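Local coordinates for AT5G66160 protein (PDB 7BVW) that probably sorts proteins to the protein storage vacuole as a receptor, its zinc-binding RING-H2 domain serving as an E3 ligase in post-Golgi trafficking, at residues S43-P48 with C57-L62. Residues are numbered along the deposited sequence; the frame is centred on the assembly and turned at random.
Sequences SLRLLP and CIDSWL. With ZN (zinc ion), chain C.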
ATOM      1  N   SER A  43       1.390  10.284   3.675  1.00 16.48           N
ATOM      2  CA  SER A  43       0.981   9.787   2.368  1.00 20.41           C
ATOM      3  C   SER A  43       0.757   8.283   2.437  1.00 20.44           C
ATOM      4  O   SER A  43       1.624   7.543   2.911  1.00 19.68           O
ATOM      5  CB  SER A  43       2.032  10.112   1.305  1.00 24.67           C
ATOM      6  OG  SER A  43       2.088  11.507   1.047  1.00 28.31           O
ATOM      7  N   LEU A  44      -0.405   7.839   1.969  1.00 14.51           N
ATOM      8  CA  LEU A  44      -0.771   6.434   1.982  1.00 17.94           C
ATOM      9  C   LEU A  44      -1.072   5.956   0.568  1.00 19.02           C
ATOM     10  O   LEU A  44      -1.326   6.751  -0.340  1.00 19.92           O
ATOM     11  CB  LEU A  44      -1.993   6.179   2.878  1.00 17.01           C
ATOM     12  CG  LEU A  44      -1.777   5.932   4.374  1.00 19.69           C
ATOM     13  CD1 LEU A  44      -1.233   7.159   5.079  1.00 21.93           C
ATOM     14  CD2 LEU A  44      -3.084   5.489   5.002  1.00 18.57           C
ATOM     15  N   ARG A  45      -1.046   4.638   0.392  1.00 13.90           N
ATOM     16  CA  ARG A  45      -1.457   4.006  -0.850  1.00 17.27           C
ATOM     17  C   ARG A  45      -2.497   2.936  -0.558  1.00 17.98           C
ATOM     18  O   ARG A  45      -2.529   2.357   0.532  1.00 16.72           O
ATOM     19  CB  ARG A  45      -0.275   3.375  -1.595  1.00 19.24           C
ATOM     20  CG  ARG A  45       0.427   4.300  -2.574  1.00 22.42           C
ATOM     21  CD  ARG A  45       1.070   3.501  -3.699  1.00 21.46           C
ATOM     22  NE  ARG A  45       2.310   4.105  -4.180  1.00 21.97           N
ATOM     23  CZ  ARG A  45       2.369   5.141  -5.011  1.00 23.95           C
ATOM     24  NH1 ARG A  45       1.253   5.706  -5.451  1.00 22.47           N
ATOM     25  NH2 ARG A  45       3.546   5.619  -5.393  1.00 22.12           N
ATOM     26  N   LEU A  46      -3.345   2.677  -1.547  1.00 17.30           N
ATOM     27  CA  LEU A  46      -4.409   1.690  -1.436  1.00 16.11           C
ATOM     28  C   LEU A  46      -4.185   0.574  -2.446  1.00 16.80           C
ATOM     29  O   LEU A  46      -3.912   0.839  -3.622  1.00 15.85           O
ATOM     30  CB  LEU A  46      -5.779   2.331  -1.662  1.00 17.18           C
ATOM     31  CG  LEU A  46      -6.964   1.387  -1.480  1.00 20.60           C
ATOM     32  CD1 LEU A  46      -7.046   0.924  -0.036  1.00 18.82           C
ATOM     33  CD2 LEU A  46      -8.262   2.050  -1.920  1.00 21.52           C
ATOM     34  N   LEU A  47      -4.300  -0.664  -1.983  1.00 16.46           N
ATOM     35  CA  LEU A  47      -4.246  -1.855  -2.815  1.00 16.25           C
ATOM     36  C   LEU A  47      -5.654  -2.301  -3.183  1.00 16.88           C
ATOM     37  O   LEU A  47      -6.615  -2.004  -2.469  1.00 15.27           O
ATOM     38  CB  LEU A  47      -3.510  -2.982  -2.081  1.00 18.28           C
ATOM     39  CG  LEU A  47      -2.028  -2.751  -1.761  1.00 17.62           C
ATOM     40  CD1 LEU A  47      -1.374  -4.033  -1.254  1.00 13.84           C
ATOM     41  CD2 LEU A  47      -1.282  -2.210  -2.978  1.00 19.65           C
ATOM     42  N   PRO A  48      -5.818  -3.021  -4.297  1.00 19.17           N
ATOM     43  CA  PRO A  48      -7.175  -3.406  -4.724  1.00 19.98           C
ATOM     44  C   PRO A  48      -7.902  -4.296  -3.734  1.00 23.55           C
ATOM     45  O   PRO A  48      -9.138  -4.358  -3.777  1.00 24.81           O
ATOM     46  CB  PRO A  48      -6.932  -4.131  -6.055  1.00 17.80           C
ATOM     47  CG  PRO A  48      -5.508  -4.562  -6.003  1.00 19.38           C
ATOM     48  CD  PRO A  48      -4.792  -3.482  -5.246  1.00 19.20           C
ATOM     49  N   CYS A  57       6.159   2.535   2.465  1.00 14.97           N
ATOM     50  CA  CYS A  57       6.270   1.170   2.971  1.00 12.66           C
ATOM     51  C   CYS A  57       5.818   0.153   1.929  1.00 15.81           C
ATOM     52  O   CYS A  57       6.523  -0.826   1.658  1.00 15.43           O
ATOM     53  CB  CYS A  57       5.459   1.021   4.257  1.00 12.33           C
ATOM     54  SG  CYS A  57       6.192   1.853   5.677  1.00 14.60           S
ATOM     55  N   ILE A  58       4.644   0.367   1.329  1.00 13.08           N
ATOM     56  CA  ILE A  58       4.120  -0.602   0.372  1.00 13.36           C
ATOM     57  C   ILE A  58       4.900  -0.550  -0.937  1.00 15.33           C
ATOM     58  O   ILE A  58       5.067  -1.581  -1.605  1.00 15.45           O
ATOM     59  CB  ILE A  58       2.609  -0.382   0.154  1.00 12.51           C
ATOM     60  CG1 ILE A  58       2.010  -1.524  -0.673  1.00 12.79           C
ATOM     61  CG2 ILE A  58       2.338   0.969  -0.504  1.00 12.95           C
ATOM     62  CD1 ILE A  58       2.153  -2.883  -0.009  1.00 12.73           C
ATOM     63  N   ASP A  59       5.393   0.631  -1.324  1.00 18.32           N
ATOM     64  CA  ASP A  59       6.233   0.728  -2.514  1.00 19.69           C
ATOM     65  C   ASP A  59       7.485  -0.126  -2.361  1.00 19.30           C
ATOM     66  O   ASP A  59       7.879  -0.847  -3.284  1.00 20.05           O
ATOM     67  CB  ASP A  59       6.607   2.185  -2.782  1.00 19.81           C
ATOM     68  CG  ASP A  59       5.461   2.983  -3.372  1.00 22.71           C
ATOM     69  OD1 ASP A  59       4.344   2.433  -3.486  1.00 20.86           O
ATOM     70  OD2 ASP A  59       5.681   4.160  -3.729  1.00 24.17           O
ATOM     71  N   SER A  60       8.113  -0.064  -1.187  1.00 16.62           N
ATOM     72  CA  SER A  60       9.291  -0.881  -0.925  1.00 18.41           C
ATOM     73  C   SER A  60       8.953  -2.363  -0.994  1.00 17.03           C
ATOM     74  O   SER A  60       9.705  -3.157  -1.571  1.00 20.10           O
ATOM     75  CB  SER A  60       9.875  -0.525   0.442  1.00 19.95           C
ATOM     76  OG  SER A  60      10.717  -1.559   0.919  1.00 24.52           O
ATOM     77  N   TRP A  61       7.819  -2.753  -0.407  1.00 14.04           N
ATOM     78  CA  TRP A  61       7.446  -4.163  -0.369  1.00 13.76           C
ATOM     79  C   TRP A  61       7.190  -4.706  -1.770  1.00 15.95           C
ATOM     80  O   TRP A  61       7.657  -5.794  -2.121  1.00 15.20           O
ATOM     81  CB  TRP A  61       6.212  -4.358   0.510  1.00 21.24           C
ATOM     82  CG  TRP A  61       5.670  -5.753   0.450  1.00 20.91           C
ATOM     83  CD1 TRP A  61       4.587  -6.185  -0.258  1.00 20.58           C
ATOM     84  CD2 TRP A  61       6.200  -6.907   1.114  1.00 20.20           C
ATOM     85  NE1 TRP A  61       4.404  -7.534  -0.071  1.00 21.56           N
ATOM     86  CE2 TRP A  61       5.379  -8.000   0.769  1.00 21.92           C
ATOM     87  CE3 TRP A  61       7.282  -7.120   1.971  1.00 20.50           C
ATOM     88  CZ2 TRP A  61       5.609  -9.287   1.249  1.00 20.35           C
ATOM     89  CZ3 TRP A  61       7.510  -8.397   2.446  1.00 20.19           C
ATOM     90  CH2 TRP A  61       6.677  -9.466   2.083  1.00 20.13           C
ATOM     91  N   LEU A  62       6.451  -3.957  -2.585  1.00 14.71           N
ATOM     92  CA  LEU A  62       6.030  -4.463  -3.887  1.00 17.27           C
ATOM     93  C   LEU A  62       7.153  -4.441  -4.918  1.00 18.46           C
ATOM     94  O   LEU A  62       7.132  -5.244  -5.858  1.00 20.03           O
ATOM     95  CB  LEU A  62       4.832  -3.660  -4.401  1.00 18.69           C
ATOM     96  CG  LEU A  62       3.507  -3.849  -3.656  1.00 17.25           C
ATOM     97  CD1 LEU A  62       2.387  -3.060  -4.326  1.00 16.12           C
ATOM     98  CD2 LEU A  62       3.155  -5.326  -3.577  1.00 18.45           C
TER
HETATM   99 ZN    ZN C 401       4.450   2.090   7.247  1.00 18.25          ZN
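Arg45, on strand 43-46, reaches across to the helix and takes hold of Asp59 side-on, with NE and one terminal nitrogen each meeting a different carboxylate oxygen. Arg45 NE lies 2.7 Å from Asp59 OD1, and Arg45 NH2 lies 3.1 Å from Asp59 OD2. Both oxygens accept through their syn lone pairs and sit close to the guanidinium plane. The two flat groups are therefore nearly coplanar, 24° apart, although the side chains that carry them cross at about a right angle. The arginine chain is bent at chi3 (-147°), and its NE side faces the acid. The remaining nitrogen, NH1, makes a weak hydrogen bond to the carbonyl oxygen of Leu14. With a leucine in place of Arg45 the bonds to the carboxylate would go, and Asp59 would probably be left without its charge partner and freer to turn.

Beside this salt bridge the contact is aliphatic. Ile58 lays CG2 against the CB of Arg45 at 3.7 Å, while its CG1, anti to the backbone N (chi1 -171°), carries CD1 toward Leu47. There the two side chains meet tip to tip, Leu47 CD1 standing 3.9 Å from Ile58 CD1. This is the heart of the RING-H2 finger, where the middle strand of a small antiparallel sheet packs against helix 55-65 between the two zinc sites of the finger. Cys57, in the same helix, binds one zinc ion through SG at 2.4 Å, together with Cys31, Cys34 and His54; Leu47 also touches Cys69, a ligand of a second zinc. One turn beyond Ile58, Leu62 runs past Leu47 in the opposite direction, its CD1 4.0 Å from Leu47 CD2. Phe53 of strand 52-54 touches both Leu47 and Ile58, and Val11 of helix 8-11 lies against Asp59 and Leu62.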